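Putative secreted endoglycosylceramidase (Rhodococcus hoagii, PDB 6JYZ) is an endogalactosylceramidase of glycoside hydrolase family 5 that probably hydrolyses O-glycosidic bonds, cutting the sugar from galactosylceramide-type glycolipids. Local coordinates at residues His258-Ser269 with Leu286-Tyr294; Pro380-Asp388 with Gly396-Leu405. One frame throughout, in Å; residues are numbered along the deposited sequence.

Interaction 1: residues His258-Ser269 with Leu286-Tyr294; sequences HLVIFEPSALWS and LVVFSPHLY
Val260 and Phe262 use both their backbone N and O on the neighbouring strand. Val260 N donates to Leu286 O (3.0 Å) and Val260 O accepts from Val288 N (2.8 Å). Phe262 repeats the pattern two residues on, its N to Val288 O (3.0 Å) and its O from Ser290 N (2.9 Å). The strands run parallel, with the axes of 259-262 and 287-289 at 29° to each other. Between these residues, Leu259 and Ile261 turn their backbone bonds to strand 214-218 on the other flank.

Beyond the strands water takes over. One molecule donates to both Glu263 OE1 and Ser290 O; another donates to Ser269 OG and accepts from His292 N. Glu263 OE1 lies 3.2 Å from His292 NE2, but the angle is too poor for a hydrogen bond. The polar ends are met elsewhere instead: Glu222 N donates to Glu263 OE1, Glu222 OE2 bonds both His292 ND1 and Ser269 OG, and Arg83 forms a salt bridge with Glu263 OE2.

The apolar side is held by rings. Pro291 CB sits over the five-membered ring of Trp268, 3.4 Å from its centroid, while Phe289 turns an edge to the Trp268 six-membered ring, planes at 78°. With CG anti to the backbone N (chi1 -177°), Phe289 also brings CD1 to 3.5 Å from Phe262 CE2.

The chemistry implies a buried polar network, fixed around Glu222 at the C-terminal strand ends, where family 5 barrels carry their active site.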
loop_
_atom_site.group_PDB
_atom_site.type_symbol
_atom_site.label_atom_id
_atom_site.label_comp_id
_atom_site.label_asym_id
_atom_site.label_seq_id
_atom_site.Cartn_x
_atom_site.Cartn_y
_atom_site.Cartn_z
ATOM N N HIS A 258 12.441 5.735 -10.677
ATOM C CA HIS A 258 11.760 4.722 -9.890
ATOM C C HIS A 258 10.361 4.430 -10.421
ATOM O O HIS A 258 9.846 5.141 -11.292
ATOM C CB HIS A 258 11.730 5.152 -8.417
ATOM C CG HIS A 258 13.092 5.274 -7.787
ATOM N ND1 HIS A 258 14.103 6.190 -8.236
ATOM C CD2 HIS A 258 13.594 4.577 -6.744
ATOM C CE1 HIS A 258 15.171 6.028 -7.395
ATOM N NE2 HIS A 258 14.835 5.092 -6.483
ATOM N N LEU A 259 9.729 3.383 -9.885
ATOM C CA LEU A 259 8.359 3.049 -10.355
ATOM C C LEU A 259 7.343 4.065 -9.867
ATOM O O LEU A 259 7.510 4.663 -8.801
ATOM C CB LEU A 259 7.968 1.670 -9.802
ATOM C CG LEU A 259 8.750 0.484 -10.293
ATOM C CD1 LEU A 259 8.221 -0.873 -9.885
ATOM C CD2 LEU A 259 9.687 0.599 -11.437
ATOM N N VAL A 260 6.314 4.212 -10.686
ATOM C CA VAL A 260 5.203 5.110 -10.333
ATOM C C VAL A 260 4.002 4.223 -10.100
ATOM O O VAL A 260 3.520 3.602 -11.061
ATOM C CB VAL A 260 4.979 6.134 -11.425
ATOM C CG1 VAL A 260 3.626 6.797 -11.128
ATOM C CG2 VAL A 260 6.116 7.173 -11.340
ATOM N N ILE A 261 3.514 4.185 -8.868
ATOM C CA ILE A 261 2.386 3.340 -8.513
ATOM C C ILE A 261 1.182 4.279 -8.480
ATOM O O ILE A 261 1.175 5.301 -7.781
ATOM C CB ILE A 261 2.684 2.721 -7.144
ATOM C CG1 ILE A 261 3.829 1.704 -7.341
ATOM C CG2 ILE A 261 1.464 2.043 -6.555
ATOM C CD1 ILE A 261 4.498 1.281 -6.016
ATOM N N PHE A 262 0.173 3.964 -9.296
ATOM C CA PHE A 262 -0.981 4.860 -9.421
ATOM C C PHE A 262 -2.248 4.049 -9.212
ATOM O O PHE A 262 -2.312 2.848 -9.499
ATOM C CB PHE A 262 -1.006 5.578 -10.769
ATOM C CG PHE A 262 -1.379 4.684 -11.914
ATOM C CD1 PHE A 262 -0.455 3.869 -12.563
ATOM C CD2 PHE A 262 -2.705 4.643 -12.389
ATOM C CE1 PHE A 262 -0.866 3.014 -13.577
ATOM C CE2 PHE A 262 -3.084 3.802 -13.402
ATOM C CZ PHE A 262 -2.165 2.975 -14.013
ATOM N N GLU A 263 -3.274 4.771 -8.708
ATOM C CA GLU A 263 -4.486 4.104 -8.238
ATOM C C GLU A 263 -5.695 4.557 -9.036
ATOM O O GLU A 263 -5.780 5.731 -9.453
ATOM C CB GLU A 263 -4.713 4.404 -6.758
ATOM C CG GLU A 263 -3.560 3.825 -5.901
ATOM C CD GLU A 263 -3.811 4.096 -4.458
ATOM O OE1 GLU A 263 -4.940 4.029 -3.978
ATOM O OE2 GLU A 263 -2.801 4.423 -3.718
ATOM N N PRO A 264 -6.753 3.763 -9.130
ATOM C CA PRO A 264 -8.066 4.310 -9.514
ATOM C C PRO A 264 -8.585 5.092 -8.309
ATOM O O PRO A 264 -7.985 5.142 -7.227
ATOM C CB PRO A 264 -8.866 2.990 -9.688
ATOM C CG PRO A 264 -8.334 2.093 -8.594
ATOM C CD PRO A 264 -6.826 2.386 -8.590
ATOM N N SER A 265 -9.745 5.720 -8.473
ATOM C CA SER A 265 -10.373 6.417 -7.371
ATOM C C SER A 265 -10.699 5.439 -6.244
ATOM O O SER A 265 -10.743 4.198 -6.413
ATOM C CB SER A 265 -11.634 7.190 -7.742
ATOM O OG SER A 265 -12.819 6.379 -7.559
ATOM N N ALA A 266 -10.973 6.011 -5.072
ATOM C CA ALA A 266 -11.416 5.261 -3.902
ATOM C C ALA A 266 -12.633 4.385 -4.195
ATOM O O ALA A 266 -12.869 3.453 -3.427
ATOM C CB ALA A 266 -11.776 6.266 -2.809
ATOM N N LEU A 267 -13.434 4.714 -5.213
ATOM C CA LEU A 267 -14.575 3.853 -5.506
ATOM C C LEU A 267 -14.159 2.428 -5.771
ATOM O O LEU A 267 -14.940 1.496 -5.485
ATOM C CB LEU A 267 -15.368 4.395 -6.705
ATOM C CG LEU A 267 -15.973 5.768 -6.435
ATOM C CD1 LEU A 267 -16.598 6.300 -7.738
ATOM C CD2 LEU A 267 -17.003 5.785 -5.328
ATOM N N TRP A 268 -12.985 2.155 -6.329
ATOM C CA TRP A 268 -12.581 0.752 -6.556
ATOM C C TRP A 268 -12.575 -0.001 -5.255
ATOM O O TRP A 268 -12.922 -1.205 -5.224
ATOM C CB TRP A 268 -11.180 0.727 -7.199
ATOM C CG TRP A 268 -10.828 -0.632 -7.761
ATOM C CD1 TRP A 268 -10.616 -1.805 -7.063
ATOM C CD2 TRP A 268 -10.675 -0.949 -9.145
ATOM N NE1 TRP A 268 -10.349 -2.832 -7.957
ATOM C CE2 TRP A 268 -10.391 -2.340 -9.225
ATOM C CE3 TRP A 268 -10.708 -0.213 -10.322
ATOM C CZ2 TRP A 268 -10.159 -2.975 -10.453
ATOM C CZ3 TRP A 268 -10.489 -0.842 -11.544
ATOM C CH2 TRP A 268 -10.234 -2.220 -11.600
ATOM N N SER A 269 -12.203 0.640 -4.153
ATOM C CA SER A 269 -12.160 -0.026 -2.857
ATOM C C SER A 269 -13.513 -0.378 -2.296
ATOM O O SER A 269 -13.535 -1.101 -1.259
ATOM C CB SER A 269 -11.434 0.839 -1.836
ATOM O OG SER A 269 -10.116 1.040 -2.293
ATOM N N LEU A 286 7.327 2.966 -16.528
ATOM C CA LEU A 286 7.483 2.400 -15.198
ATOM C C LEU A 286 6.245 2.574 -14.328
ATOM O O LEU A 286 6.351 2.426 -13.100
ATOM C CB LEU A 286 8.724 2.994 -14.497
ATOM C CG LEU A 286 10.006 2.862 -15.303
ATOM C CD1 LEU A 286 11.190 3.472 -14.523
ATOM C CD2 LEU A 286 10.307 1.422 -15.636
ATOM N N VAL A 287 5.086 2.800 -14.958
ATOM C CA VAL A 287 3.883 2.853 -14.109
ATOM C C VAL A 287 3.411 1.455 -13.733
ATOM O O VAL A 287 3.621 0.463 -14.441
ATOM C CB VAL A 287 2.738 3.616 -14.833
ATOM C CG1 VAL A 287 3.127 5.075 -15.069
ATOM C CG2 VAL A 287 2.241 2.918 -16.107
ATOM N N VAL A 288 2.741 1.387 -12.580
ATOM C CA VAL A 288 2.213 0.156 -11.978
ATOM C C VAL A 288 0.802 0.461 -11.499
ATOM O O VAL A 288 0.619 1.421 -10.728
ATOM C CB VAL A 288 3.123 -0.272 -10.809
ATOM C CG1 VAL A 288 2.461 -1.419 -10.038
ATOM C CG2 VAL A 288 4.540 -0.631 -11.295
ATOM N N PHE A 289 -0.179 -0.317 -11.960
ATOM C CA PHE A 289 -1.565 -0.093 -11.561
ATOM C C PHE A 289 -1.855 -0.755 -10.216
ATOM O O PHE A 289 -1.515 -1.933 -9.995
ATOM C CB PHE A 289 -2.460 -0.692 -12.654
ATOM C CG PHE A 289 -3.939 -0.470 -12.408
ATOM C CD1 PHE A 289 -4.431 0.798 -12.109
ATOM C CD2 PHE A 289 -4.838 -1.534 -12.412
ATOM C CE1 PHE A 289 -5.806 0.999 -11.859
ATOM C CE2 PHE A 289 -6.208 -1.299 -12.162
ATOM C CZ PHE A 289 -6.659 -0.063 -11.878
ATOM N N SER A 290 -2.413 0.004 -9.271
ATOM C CA SER A 290 -2.519 -0.430 -7.886
ATOM C C SER A 290 -3.921 -0.178 -7.320
ATOM O O SER A 290 -4.085 0.604 -6.380
ATOM C CB SER A 290 -1.445 0.276 -7.089
ATOM O OG SER A 290 -1.318 -0.286 -5.804
ATOM N N PRO A 291 -4.956 -0.860 -7.820
ATOM C CA PRO A 291 -6.264 -0.883 -7.154
ATOM C C PRO A 291 -6.150 -1.663 -5.855
ATOM O O PRO A 291 -5.229 -2.478 -5.664
ATOM C CB PRO A 291 -7.137 -1.649 -8.164
ATOM C CG PRO A 291 -6.163 -2.653 -8.766
ATOM C CD PRO A 291 -4.867 -1.845 -8.915
ATOM N N HIS A 292 -7.036 -1.363 -4.930
ATOM C CA HIS A 292 -7.134 -2.028 -3.639
ATOM C C HIS A 292 -8.223 -3.078 -3.730
ATOM O O HIS A 292 -9.385 -2.772 -4.011
ATOM C CB HIS A 292 -7.390 -1.047 -2.485
ATOM C CG HIS A 292 -6.272 -0.034 -2.420
ATOM N ND1 HIS A 292 -6.349 1.082 -1.601
ATOM C CD2 HIS A 292 -5.051 -0.009 -3.039
ATOM C CE1 HIS A 292 -5.187 1.760 -1.727
ATOM N NE2 HIS A 292 -4.380 1.141 -2.599
ATOM N N LEU A 293 -7.798 -4.332 -3.562
ATOM C CA LEU A 293 -8.689 -5.486 -3.904
ATOM C C LEU A 293 -9.475 -5.944 -2.699
ATOM O O LEU A 293 -9.101 -6.896 -1.995
ATOM C CB LEU A 293 -7.847 -6.625 -4.483
ATOM C CG LEU A 293 -7.030 -6.264 -5.714
ATOM C CD1 LEU A 293 -6.327 -7.512 -6.305
ATOM C CD2 LEU A 293 -7.903 -5.681 -6.821
ATOM N N TYR A 294 -10.573 -5.237 -2.428
ATOM C CA TYR A 294 -11.388 -5.435 -1.240
ATOM C C TYR A 294 -12.677 -6.236 -1.510
ATOM O O TYR A 294 -13.514 -6.331 -0.598
ATOM C CB TYR A 294 -11.714 -4.080 -0.574
ATOM C CG TYR A 294 -10.562 -3.535 0.256
ATOM C CD1 TYR A 294 -10.017 -4.224 1.338
ATOM C CD2 TYR A 294 -9.989 -2.304 -0.008
ATOM C CE1 TYR A 294 -9.033 -3.692 2.160
ATOM C CE2 TYR A 294 -9.005 -1.728 0.792
ATOM C CZ TYR A 294 -8.529 -2.435 1.871
ATOM O OH TYR A 294 -7.589 -1.948 2.748
HETATM O O HOH W 1 -6.229 1.868 -5.204
HETATM O O HOH W 2 -12.640 -3.701 -3.879
HETATM O O HOH W 3 -8.741 0.960 -4.862
#

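Interaction 2: residues Pro380-Asp388 with Gly396-Leu405; sequences PQGNLNRID and GLVEGFAEQL
Leu384 drives its side chain into the packed half of the contact, CD1 lying 3.7 Å from Ala402 CB and CD2 meeting Leu405 CD1 tip to tip at 3.9 Å. Its CG stands anti to the backbone N (chi1 177°), which carries both methyls toward helix 399-405, with Trp359 adjoining. Asn383 O is enclosed here too: Phe401 presents its ring edge, CD2 3.3 Å from that oxygen and in the ring plane, and this carbonyl has no hydrogen-bond partner in the model. The Asn383 amide is satisfied elsewhere, ND2 bonding Trp360 O.

Two backbone bonds join the halves, Val398 N to Leu384 O (2.8 Å) and Arg386 N to Gly396 O (3.0 Å). They flank Asn385 and Leu397, an antiparallel non-hydrogen-bonded pair.

On the looser side water does much of the bridging. One molecule donates to Asn385 OD1 and Gly396 O; another accepts from Arg386 NH1 and donates to Leu397 O. The direct bond from Arg386 NH1 to Leu397 O is weak (3.3 Å, 129° at the hydrogen), although NH1 also reaches Gln395 O, and Val398 CG2 lies over one guanidinium face. Putting an alanine at Arg386 would probably cost Gln395 O and the bridging water their guanidinium donor and uncover Val398.

The arrangement is a beta hairpin whose second strand passes through Val398, at the N-cap position, directly into a helix.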
loop_
_atom_site.group_PDB
_atom_site.type_symbol
_atom_site.label_atom_id
_atom_site.label_comp_id
_atom_site.label_asym_id
_atom_site.label_seq_id
_atom_site.Cartn_x
_atom_site.Cartn_y
_atom_site.Cartn_z
ATOM N N PRO A 380 -9.173 -4.345 21.731
ATOM C CA PRO A 380 -7.951 -4.625 20.967
ATOM C C PRO A 380 -8.069 -4.236 19.478
ATOM O O PRO A 380 -9.129 -4.244 18.851
ATOM C CB PRO A 380 -7.750 -6.140 21.120
ATOM C CG PRO A 380 -8.653 -6.522 22.289
ATOM C CD PRO A 380 -9.823 -5.569 22.261
ATOM N N GLN A 381 -6.914 -3.798 18.975
ATOM C CA GLN A 381 -6.929 -3.375 17.570
ATOM C C GLN A 381 -5.890 -4.141 16.799
ATOM O O GLN A 381 -4.853 -4.511 17.320
ATOM C CB GLN A 381 -6.388 -1.953 17.479
ATOM C CG GLN A 381 -7.119 -0.918 18.320
ATOM C CD GLN A 381 -8.513 -0.787 17.816
ATOM O OE1 GLN A 381 -8.805 -0.745 16.608
ATOM N NE2 GLN A 381 -9.445 -0.730 18.748
ATOM N N GLY A 382 -6.194 -4.297 15.503
ATOM C CA GLY A 382 -5.212 -4.865 14.574
ATOM C C GLY A 382 -5.712 -6.198 14.031
ATOM O O GLY A 382 -6.350 -7.003 14.710
ATOM N N ASN A 383 -5.418 -6.440 12.734
ATOM C CA ASN A 383 -5.707 -7.730 12.108
ATOM C C ASN A 383 -4.448 -8.530 11.812
ATOM O O ASN A 383 -4.566 -9.592 11.198
ATOM C CB ASN A 383 -6.561 -7.584 10.818
ATOM C CG ASN A 383 -5.830 -6.723 9.781
ATOM O OD1 ASN A 383 -4.711 -6.233 10.001
ATOM N ND2 ASN A 383 -6.487 -6.582 8.651
ATOM N N LEU A 384 -3.297 -8.090 12.316
ATOM C CA LEU A 384 -2.059 -8.816 12.099
ATOM C C LEU A 384 -1.316 -8.761 13.408
ATOM O O LEU A 384 -1.140 -9.821 14.028
ATOM C CB LEU A 384 -1.277 -8.256 10.896
ATOM C CG LEU A 384 0.071 -8.934 10.655
ATOM C CD1 LEU A 384 -0.019 -10.473 10.597
ATOM C CD2 LEU A 384 0.740 -8.412 9.378
ATOM N N ASN A 385 -0.759 -7.638 13.806
ATOM C CA ASN A 385 -0.267 -7.470 15.180
ATOM C C ASN A 385 -1.399 -6.964 16.031
ATOM O O ASN A 385 -2.034 -5.978 15.690
ATOM C CB ASN A 385 0.870 -6.472 15.187
ATOM C CG ASN A 385 2.040 -7.071 14.452
ATOM O OD1 ASN A 385 2.737 -7.973 14.978
ATOM N ND2 ASN A 385 2.282 -6.669 13.201
ATOM N N ARG A 386 -1.665 -7.666 17.126
ATOM C CA ARG A 386 -2.707 -7.316 18.045
ATOM C C ARG A 386 -2.138 -6.391 19.115
ATOM O O ARG A 386 -1.034 -6.614 19.655
ATOM C CB ARG A 386 -3.027 -8.622 18.774
ATOM C CG ARG A 386 -4.143 -8.426 19.802
ATOM C CD ARG A 386 -4.433 -9.703 20.610
ATOM N NE ARG A 386 -4.947 -10.738 19.692
ATOM C CZ ARG A 386 -4.269 -11.808 19.237
ATOM N NH1 ARG A 386 -3.025 -12.040 19.616
ATOM N NH2 ARG A 386 -4.888 -12.677 18.468
ATOM N N ILE A 387 -2.824 -5.235 19.254
ATOM C CA ILE A 387 -2.451 -4.225 20.251
ATOM C C ILE A 387 -3.595 -4.189 21.237
ATOM O O ILE A 387 -4.772 -4.052 20.909
ATOM C CB ILE A 387 -2.170 -2.853 19.584
ATOM C CG1 ILE A 387 -0.829 -2.930 18.858
ATOM C CG2 ILE A 387 -2.255 -1.663 20.564
ATOM C CD1 ILE A 387 -0.394 -1.651 17.981
ATOM N N ASP A 388 -3.216 -4.305 22.522
ATOM C CA ASP A 388 -4.191 -4.167 23.588
ATOM C C ASP A 388 -4.489 -2.674 23.840
ATOM O O ASP A 388 -3.552 -1.849 23.821
ATOM C CB ASP A 388 -3.639 -4.883 24.846
ATOM C CG ASP A 388 -4.730 -5.029 25.904
ATOM O OD1 ASP A 388 -5.885 -5.401 25.531
ATOM O OD2 ASP A 388 -4.436 -4.686 27.069
ATOM N N GLY A 396 1.111 -10.387 20.631
ATOM C CA GLY A 396 1.066 -11.456 19.648
ATOM C C GLY A 396 0.418 -11.072 18.318
ATOM O O GLY A 396 0.078 -9.909 18.029
ATOM N N LEU A 397 0.310 -12.088 17.483
ATOM C CA LEU A 397 -0.179 -12.001 16.122
ATOM C C LEU A 397 -1.575 -12.579 16.069
ATOM O O LEU A 397 -1.972 -13.474 16.836
ATOM C CB LEU A 397 0.678 -12.870 15.195
ATOM C CG LEU A 397 2.089 -12.338 14.913
ATOM C CD1 LEU A 397 2.971 -13.436 14.293
ATOM C CD2 LEU A 397 2.085 -11.167 13.943
ATOM N N VAL A 398 -2.346 -12.158 15.054
ATOM C CA VAL A 398 -3.628 -12.740 14.746
ATOM C C VAL A 398 -3.292 -13.929 13.853
ATOM O O VAL A 398 -3.077 -13.811 12.631
ATOM C CB VAL A 398 -4.522 -11.711 14.017
ATOM C CG1 VAL A 398 -5.833 -12.342 13.572
ATOM C CG2 VAL A 398 -4.804 -10.487 14.911
ATOM N N GLU A 399 -3.162 -15.104 14.476
ATOM C CA GLU A 399 -2.427 -16.193 13.835
ATOM C C GLU A 399 -3.135 -16.735 12.594
ATOM O O GLU A 399 -2.426 -17.110 11.648
ATOM C CB GLU A 399 -2.245 -17.333 14.866
ATOM C CG GLU A 399 -1.267 -16.972 15.970
ATOM C CD GLU A 399 0.209 -16.836 15.598
ATOM O OE1 GLU A 399 0.604 -17.134 14.390
ATOM O OE2 GLU A 399 1.006 -16.407 16.521
ATOM N N GLY A 400 -4.471 -16.788 12.576
ATOM C CA GLY A 400 -5.184 -17.291 11.427
ATOM C C GLY A 400 -4.905 -16.491 10.138
ATOM O O GLY A 400 -4.943 -17.044 9.052
ATOM N N PHE A 401 -4.664 -15.157 10.304
ATOM C CA PHE A 401 -4.316 -14.344 9.145
ATOM C C PHE A 401 -2.806 -14.437 8.919
ATOM O O PHE A 401 -2.389 -14.546 7.780
ATOM C CB PHE A 401 -4.787 -12.907 9.375
ATOM C CG PHE A 401 -6.283 -12.728 9.364
ATOM C CD1 PHE A 401 -7.147 -13.593 8.694
ATOM C CD2 PHE A 401 -6.810 -11.643 10.030
ATOM C CE1 PHE A 401 -8.519 -13.338 8.656
ATOM C CE2 PHE A 401 -8.186 -11.368 9.962
ATOM C CZ PHE A 401 -9.033 -12.248 9.295
ATOM N N ALA A 402 -1.994 -14.301 9.990
ATOM C CA ALA A 402 -0.546 -14.311 9.863
ATOM C C ALA A 402 -0.053 -15.555 9.132
ATOM O O ALA A 402 0.891 -15.430 8.339
ATOM C CB ALA A 402 0.185 -14.144 11.176
ATOM N N GLU A 403 -0.678 -16.721 9.387
ATOM C CA GLU A 403 -0.133 -17.897 8.736
ATOM C C GLU A 403 -0.356 -17.833 7.242
ATOM O O GLU A 403 0.433 -18.394 6.479
ATOM C CB GLU A 403 -0.680 -19.155 9.403
ATOM C CG GLU A 403 -2.128 -19.439 9.257
ATOM C CD GLU A 403 -2.550 -20.754 9.937
ATOM O OE1 GLU A 403 -1.700 -21.388 10.611
ATOM O OE2 GLU A 403 -3.693 -21.153 9.752
ATOM N N GLN A 404 -1.436 -17.209 6.746
ATOM C CA GLN A 404 -1.587 -17.047 5.318
ATOM C C GLN A 404 -0.587 -16.045 4.745
ATOM O O GLN A 404 -0.011 -16.247 3.668
ATOM C CB GLN A 404 -3.019 -16.592 4.994
ATOM C CG GLN A 404 -4.083 -17.621 5.338
ATOM C CD GLN A 404 -3.872 -18.895 4.566
ATOM O OE1 GLN A 404 -3.542 -18.897 3.378
ATOM N NE2 GLN A 404 -4.145 -19.982 5.271
ATOM N N LEU A 405 -0.362 -14.952 5.473
ATOM C CA LEU A 405 0.517 -13.918 4.972
ATOM C C LEU A 405 1.969 -14.353 4.902
ATOM O O LEU A 405 2.753 -13.852 4.131
ATOM C CB LEU A 405 0.409 -12.657 5.827
ATOM C CG LEU A 405 -0.996 -12.035 5.902
ATOM C CD1 LEU A 405 -0.925 -10.763 6.738
ATOM C CD2 LEU A 405 -1.582 -11.765 4.525
HETATM O O HOH W 4 2.401 -8.320 17.812
HETATM O O HOH W 5 -4.063 -15.636 17.229
HETATM O O HOH W 6 -1.985 -14.657 19.337
#

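In the fold
From the N terminus, the chain reaches interaction 1 first: strand 259-262 leads through helix 268-271 and a loop to strand 287-289, which returns beside it, closing a beta-alpha-beta unit in the barrel. Helix 307-321, strand 326-330, helix 336-353 and strand 356-359 follow before 380-388 folds back on 396-405 as the much shorter hairpin closure of interaction 2. The two are in series, neither nesting nor crossing; the centres of interactions 1 and 2 lie about 25 Å apart and the nearest atoms of interactions 1 and 2 about 8 Å apart. Trp360 links them indirectly, touched by Tyr294 and bonded through its O to Asn383. Disulfide Cys366-Cys389 further ties the start of the hairpin loop to the chain after strand 356-359.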